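Local coordinates for extracellular solute-binding protein family 1 (Kribbella flavida, PDB 5IXP), which probably binds an extracellular solute, likely a carbohydrate, and hands it to the membrane components of an ABC transporter for import, at residues 163-166 against 167-171; 198-201 against 202-206. All coordinates share one frame; numbering follows the deposited sequence. Where two conformers were deposited one is given.

Contact 1: residues 163-166 against 167-171; sequences WFDS and AVLTW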
ATOM      1  N   TRP A 163       0.862  19.274  10.733  1.00 15.30           N
ATOM      2  CA  TRP A 163       1.607  18.081  11.111  1.00 14.91           C
ATOM      3  C   TRP A 163       1.646  17.064   9.974  1.00 17.81           C
ATOM      4  O   TRP A 163       2.703  16.484   9.689  1.00 18.34           O
ATOM      5  CB  TRP A 163       0.970  17.481  12.366  1.00 13.25           C
ATOM      6  CG  TRP A 163       1.704  16.343  13.030  1.00 13.95           C
ATOM      7  CD1 TRP A 163       1.180  15.121  13.372  1.00 14.53           C
ATOM      8  CD2 TRP A 163       3.071  16.328  13.476  1.00 15.42           C
ATOM      9  NE1 TRP A 163       2.136  14.352  14.002  1.00 13.67           N
ATOM     10  CE2 TRP A 163       3.302  15.071  14.082  1.00 15.10           C
ATOM     11  CE3 TRP A 163       4.116  17.262  13.442  1.00 15.15           C
ATOM     12  CZ2 TRP A 163       4.537  14.721  14.626  1.00 14.70           C
ATOM     13  CZ3 TRP A 163       5.345  16.906  13.988  1.00 17.45           C
ATOM     14  CH2 TRP A 163       5.539  15.652  14.574  1.00 17.80           C
ATOM     15  N   PHE A 164       0.512  16.841   9.308  1.00 15.49           N
ATOM     16  CA  PHE A 164       0.429  15.880   8.218  1.00 12.37           C
ATOM     17  C   PHE A 164      -0.385  16.484   7.080  1.00 16.35           C
ATOM     18  O   PHE A 164      -1.040  17.518   7.240  1.00 16.51           O
ATOM     19  CB  PHE A 164      -0.186  14.551   8.687  1.00 13.35           C
ATOM     20  CG  PHE A 164      -1.498  14.698   9.413  1.00 17.84           C
ATOM     21  CD1 PHE A 164      -2.680  14.925   8.709  1.00 16.76           C
ATOM     22  CD2 PHE A 164      -1.557  14.570  10.803  1.00 14.67           C
ATOM     23  CE1 PHE A 164      -3.897  15.050   9.377  1.00 16.01           C
ATOM     24  CE2 PHE A 164      -2.768  14.688  11.478  1.00 17.05           C
ATOM     25  CZ  PHE A 164      -3.942  14.925  10.767  1.00 16.50           C
ATOM     26  N   ASP A 165      -0.364  15.808   5.921  1.00 14.06           N
ATOM     27  CA  ASP A 165      -0.934  16.410   4.720  1.00 15.68           C
ATOM     28  C   ASP A 165      -2.464  16.350   4.694  1.00 15.09           C
ATOM     29  O   ASP A 165      -3.101  17.334   4.312  1.00 17.84           O
ATOM     30  CB  ASP A 165      -0.335  15.769   3.459  1.00 17.17           C
ATOM     31  CG  ASP A 165      -0.531  14.256   3.401  1.00 20.01           C
ATOM     32  OD1 ASP A 165      -0.606  13.600   4.458  1.00 20.52           O
ATOM     33  OD2 ASP A 165      -0.592  13.719   2.282  1.00 20.71           O
ATOM     34  N   SER A 166      -3.089  15.229   5.069  1.00 16.07           N
ATOM     35  CA  SER A 166      -4.551  15.175   5.030  1.00 17.10           C
ATOM     36  C   SER A 166      -5.087  14.190   6.059  1.00 15.62           C
ATOM     37  O   SER A 166      -4.414  13.225   6.438  1.00 16.21           O
ATOM     38  CB  SER A 166      -5.093  14.801   3.632  1.00 19.45           C
ATOM     39  OG  SER A 166      -4.848  13.437   3.286  1.00 17.91           O
ATOM     40  N   ALA A 167      -6.318  14.452   6.508  1.00 16.02           N
ATOM     41  CA  ALA A 167      -7.000  13.516   7.396  1.00 16.06           C
ATOM     42  C   ALA A 167      -7.207  12.167   6.719  1.00 15.68           C
ATOM     43  O   ALA A 167      -7.090  11.118   7.364  1.00 14.01           O
ATOM     44  CB  ALA A 167      -8.343  14.102   7.846  1.00 16.54           C
ATOM     45  N   VAL A 168      -7.519  12.171   5.421  1.00 14.72           N
ATOM     46  CA  VAL A 168      -7.843  10.921   4.732  1.00 15.56           C
ATOM     47  C   VAL A 168      -6.641   9.981   4.720  1.00 16.01           C
ATOM     48  O   VAL A 168      -6.770   8.787   5.014  1.00 16.95           O
ATOM     49  CB  VAL A 168      -8.363  11.200   3.309  1.00 15.36           C
ATOM     50  CG1 VAL A 168      -8.358   9.920   2.467  1.00 15.62           C
ATOM     51  CG2 VAL A 168      -9.777  11.756   3.372  1.00 19.37           C
ATOM     52  N   LEU A 169      -5.451  10.490   4.384  1.00 13.63           N
ATOM     53  CA  LEU A 169      -4.302   9.579   4.364  1.00 15.40           C
ATOM     54  C   LEU A 169      -3.962   9.076   5.765  1.00 16.73           C
ATOM     55  O   LEU A 169      -3.526   7.929   5.919  1.00 15.39           O
ATOM     56  CB  LEU A 169      -3.080  10.231   3.712  1.00 14.42           C
ATOM     57  CG  LEU A 169      -3.117  10.371   2.182  1.00 17.85           C
ATOM     58  CD1 LEU A 169      -1.731  10.691   1.620  1.00 19.58           C
ATOM     59  CD2 LEU A 169      -3.683   9.122   1.520  1.00 21.06           C
ATOM     60  N   THR A 170      -4.172   9.900   6.797  1.00 14.58           N
ATOM     61  CA  THR A 170      -3.993   9.414   8.161  1.00 14.25           C
ATOM     62  C   THR A 170      -5.005   8.319   8.481  1.00 14.31           C
ATOM     63  O   THR A 170      -4.676   7.321   9.141  1.00 14.50           O
ATOM     64  CB  THR A 170      -4.112  10.572   9.157  1.00 14.87           C
ATOM     65  OG1 THR A 170      -3.225  11.634   8.774  1.00 17.68           O
ATOM     66  CG2 THR A 170      -3.771  10.108  10.574  1.00 16.70           C
ATOM     67  N   TRP A 171      -6.242   8.489   8.012  1.00 14.04           N
ATOM     68  CA  TRP A 171      -7.269   7.460   8.157  1.00 17.08           C
ATOM     69  C   TRP A 171      -6.855   6.161   7.487  1.00 18.31           C
ATOM     70  O   TRP A 171      -7.016   5.076   8.063  1.00 20.57           O
ATOM     71  CB  TRP A 171      -8.583   7.968   7.560  1.00 18.07           C
ATOM     72  CG  TRP A 171      -9.650   6.913   7.298  1.00 18.63           C
ATOM     73  CD1 TRP A 171      -9.819   6.169   6.157  1.00 16.89           C
ATOM     74  CD2 TRP A 171     -10.706   6.532   8.184  1.00 15.59           C
ATOM     75  NE1 TRP A 171     -10.913   5.339   6.290  1.00 19.27           N
ATOM     76  CE2 TRP A 171     -11.477   5.544   7.522  1.00 18.29           C
ATOM     77  CE3 TRP A 171     -11.069   6.917   9.478  1.00 17.62           C
ATOM     78  CZ2 TRP A 171     -12.590   4.940   8.116  1.00 17.77           C
ATOM     79  CZ3 TRP A 171     -12.181   6.318  10.065  1.00 19.34           C
ATOM     80  CH2 TRP A 171     -12.926   5.339   9.384  1.00 18.99           C
TER
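The ring of Phe-164 carries Thr-170 over one face and the backbone at its rim. Thr-170 OG1 stands 3.3 Å from Phe-164 CD1, above the plane but displaced from the ring centre, and the two side chains cross at about a right angle. In the plane of the ring, at its edge, lies the backbone N of Ser-166, with Ala-167 N a little farther along the rim. Phe-164 CG sits between the backbone N and the carbonyl carbon (chi1 52°), a rotation that turns the ring toward the first turn of the helix, with one face to Thr-170 OG1. Tyr-147 and Phe-148 of helix 144-157 also pack on this ring.

Ser-166 joins the loop to the helix. Its OG accepts a nearly straight bond from Leu-169 N, 3.2 Å long with an N-H...O angle of 167°, so one of the amides at the helix start finds a side-chain acceptor. Ser-166 O meets Thr-170 twice: the amide N gives a weak bond at 3.4 Å, while OG1 lies 3.1 Å away. Beside the cap, the carboxylate of Asp-165 runs across Leu-169, with OD2 3.3 Å from the methyl Leu-169 CD1. The same OD2 receives the indole N-H of Trp-223, a bond that probably restrains the turning of this buried carboxylate, and its position near the helix start may be electrostatically favourable. Ala-167 N, another amide of the first turn, bonds to Asp-371 OD2 on helix 356-371.

The arrangement is that of a serine N-cap: the hydroxyl of the residue just before helix 167-175 closes its first turn, and an aromatic residue two positions earlier packs against that turn within the solute-binding protein fold.

Contact 2: residues 198-201 against 202-206; sequences KRTW and DQIVA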
ATOM      1  N   LYS A 198     -15.227   4.074  14.941  1.00 21.26           N
ATOM      2  CA  LYS A 198     -15.623   5.416  15.364  1.00 19.71           C
ATOM      3  C   LYS A 198     -14.536   6.066  16.216  1.00 18.53           C
ATOM      4  O   LYS A 198     -14.303   7.275  16.122  1.00 20.02           O
ATOM      5  CB  LYS A 198     -16.954   5.366  16.124  1.00 19.91           C
ATOM      6  CG  LYS A 198     -17.513   6.744  16.583  1.00 20.42           C
ATOM      7  CD  LYS A 198     -17.541   7.764  15.432  1.00 22.90           C
ATOM      8  CE  LYS A 198     -18.589   8.877  15.634  1.00 26.43           C
ATOM      9  NZ  LYS A 198     -18.373   9.732  16.841  1.00 26.66           N
ATOM     10  N   ARG A 199     -13.839   5.279  17.041  1.00 19.76           N
ATOM     11  CA  ARG A 199     -12.776   5.874  17.843  1.00 22.26           C
ATOM     12  C   ARG A 199     -11.643   6.386  16.962  1.00 19.99           C
ATOM     13  O   ARG A 199     -11.056   7.440  17.245  1.00 20.44           O
ATOM     14  CB  ARG A 199     -12.265   4.878  18.884  1.00 26.84           C
ATOM     15  CG  ARG A 199     -13.123   4.895  20.137  1.00 35.19           C
ATOM     16  CD  ARG A 199     -12.477   4.192  21.309  1.00 40.57           C
ATOM     17  NE  ARG A 199     -13.416   4.071  22.415  1.00 45.84           N
ATOM     18  CZ  ARG A 199     -13.071   3.698  23.641  1.00 48.80           C
ATOM     19  NH1 ARG A 199     -11.803   3.415  23.915  1.00 50.80           N
ATOM     20  NH2 ARG A 199     -13.991   3.611  24.595  1.00 47.36           N
ATOM     21  N   THR A 200     -11.316   5.642  15.900  0.78 17.19           N
ATOM     22  CA  THR A 200     -10.343   6.104  14.917  0.78 18.07           C
ATOM     23  C   THR A 200     -10.794   7.410  14.279  0.78 19.83           C
ATOM     24  O   THR A 200     -10.026   8.376  14.187  0.78 18.68           O
ATOM     25  CB  THR A 200     -10.150   5.027  13.848  0.78 19.20           C
ATOM     26  OG1 THR A 200      -9.671   3.827  14.464  0.78 21.28           O
ATOM     27  CG2 THR A 200      -9.167   5.483  12.779  0.78 19.68           C
ATOM     28  N   TRP A 201     -12.043   7.439  13.813  1.00 16.53           N
ATOM     29  CA  TRP A 201     -12.638   8.663  13.282  1.00 17.01           C
ATOM     30  C   TRP A 201     -12.509   9.811  14.280  1.00 17.76           C
ATOM     31  O   TRP A 201     -12.030  10.902  13.937  1.00 16.21           O
ATOM     32  CB  TRP A 201     -14.108   8.389  12.943  1.00 14.79           C
ATOM     33  CG  TRP A 201     -14.942   9.586  12.539  1.00 13.70           C
ATOM     34  CD1 TRP A 201     -15.575  10.473  13.375  1.00 16.87           C
ATOM     35  CD2 TRP A 201     -15.284   9.983  11.204  1.00 17.34           C
ATOM     36  NE1 TRP A 201     -16.265  11.410  12.638  1.00 16.93           N
ATOM     37  CE2 TRP A 201     -16.108  11.131  11.304  1.00 18.94           C
ATOM     38  CE3 TRP A 201     -14.973   9.483   9.932  1.00 16.75           C
ATOM     39  CZ2 TRP A 201     -16.622  11.789  10.176  1.00 18.01           C
ATOM     40  CZ3 TRP A 201     -15.476  10.140   8.812  1.00 18.92           C
ATOM     41  CH2 TRP A 201     -16.290  11.283   8.942  1.00 18.44           C
ATOM     42  N   ASP A 202     -12.917   9.577  15.531  1.00 15.66           N
ATOM     43  CA  ASP A 202     -12.897  10.653  16.520  1.00 20.32           C
ATOM     44  C   ASP A 202     -11.492  11.200  16.722  1.00 19.13           C
ATOM     45  O   ASP A 202     -11.304  12.417  16.849  1.00 19.36           O
ATOM     46  CB  ASP A 202     -13.467  10.172  17.854  1.00 22.08           C
ATOM     47  CG  ASP A 202     -14.969  10.003  17.815  1.00 25.33           C
ATOM     48  OD1 ASP A 202     -15.610  10.556  16.902  1.00 26.41           O
ATOM     49  OD2 ASP A 202     -15.510   9.326  18.702  1.00 28.37           O
ATOM     50  N   GLN A 203     -10.491  10.316  16.756  1.00 16.65           N
ATOM     51  CA  GLN A 203      -9.128  10.765  17.024  1.00 17.29           C
ATOM     52  C   GLN A 203      -8.577  11.600  15.870  1.00 17.96           C
ATOM     53  O   GLN A 203      -7.877  12.596  16.098  1.00 17.26           O
ATOM     54  CB  GLN A 203      -8.236   9.557  17.313  1.00 22.23           C
ATOM     55  CG  GLN A 203      -6.866   9.904  17.845  1.00 26.28           C
ATOM     56  CD  GLN A 203      -6.141   8.683  18.408  1.00 29.05           C
ATOM     57  OE1 GLN A 203      -6.415   7.551  18.013  1.00 28.98           O
ATOM     58  NE2 GLN A 203      -5.226   8.913  19.347  1.00 29.25           N
ATOM     59  N   ILE A 204      -8.871  11.214  14.624  1.00 17.09           N
ATOM     60  CA  ILE A 204      -8.414  12.013  13.493  1.00 17.58           C
ATOM     61  C   ILE A 204      -9.179  13.325  13.419  1.00 16.84           C
ATOM     62  O   ILE A 204      -8.598  14.377  13.128  1.00 16.22           O
ATOM     63  CB  ILE A 204      -8.543  11.219  12.184  1.00 17.09           C
ATOM     64  CG1 ILE A 204      -7.689   9.969  12.277  1.00 18.20           C
ATOM     65  CG2 ILE A 204      -8.109  12.070  10.984  1.00 17.81           C
ATOM     66  CD1 ILE A 204      -7.868   9.057  11.090  1.00 22.52           C
ATOM     67  N   VAL A 205     -10.495  13.287  13.649  1.00 16.13           N
ATOM     68  CA  VAL A 205     -11.262  14.530  13.659  1.00 18.29           C
ATOM     69  C   VAL A 205     -10.714  15.482  14.717  1.00 19.66           C
ATOM     70  O   VAL A 205     -10.540  16.682  14.464  1.00 18.89           O
ATOM     71  CB  VAL A 205     -12.759  14.241  13.870  1.00 18.76           C
ATOM     72  CG1 VAL A 205     -13.510  15.526  14.178  1.00 18.65           C
ATOM     73  CG2 VAL A 205     -13.343  13.565  12.625  1.00 21.34           C
ATOM     74  N   ALA A 206     -10.397  14.963  15.905  1.00 16.92           N
ATOM     75  CA  ALA A 206      -9.835  15.829  16.937  1.00 17.35           C
ATOM     76  C   ALA A 206      -8.516  16.438  16.477  1.00 18.07           C
ATOM     77  O   ALA A 206      -8.237  17.610  16.749  1.00 20.24           O
ATOM     78  CB  ALA A 206      -9.659  15.056  18.243  1.00 19.42           C
TER
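Val-205 packs over one face of the Trp-201 indole, and this pair forms the tight part of the contact. Val-205 CG2 lies 3.8 Å from the centroid of the five-membered ring and 19° off its normal, a CH-pi contact one helical turn apart. That methyl is anti to its own carbonyl carbon (Val-205 chi1 168° places CG1 anti to N), which directs CG2 back along the helix to the indole. Beneath the pair, Val-205 N bonds to Trp-201 O at 2.9 Å, close to the C=O axis. The indole continues into the protein, where NE1 bonds to Ser-377 OG and the ring meets Trp-381. On a neighbouring face of the helix, Ile-204 N bonds to Thr-200 O at 3.1 Å.

The looser, more exposed side is polar. Lys-198, which also makes a cation-pi contact with Trp-381, bends at chi2 and chi4 to bring NZ 2.9 Å from Asp-202 OD1, a salt bridge that uses the syn lone pair of the carboxylate. The same OD1 touches the edge of the indole, 3.5 Å from Trp-201 CD1 and in the ring plane, with ring and carboxylate turned 68° apart. Replacing Lys-198 by alanine removes the ammonium group, and is likely to leave the Asp-202 carboxylate without its charged mate and Trp-381 without its cation-pi partner. Arg-199, by contrast, points away from the neighbouring turn and has a long, weak ion pair with Glu-195.

The chemistry thus divides the helix surface: Trp-201 and Val-205 face helices 356-371 and 377-392, while an i to i+4 ion pair, probably tempered by solvent, borders the buried indole and spans one turn.

Contacts 1 and 2 lie in series along the chain, on consecutive helices, 167-175 and 195-209, with their centres about 12 Å apart. They meet directly through Ile-204: its CD1 lies 3.4 Å from Trp-171 CA, and its CG2 packs 3.7 Å from Ala-167 CB. Ile-204 thereby packs against the start of helix 167-175. Leu-367 of helix 356-371 is shared, touching Ala-167 and Trp-171 from contact 1 and Trp-201 and Val-205 from contact 2. The two contacts therefore belong to one helical cluster on the same side of the chain's centre.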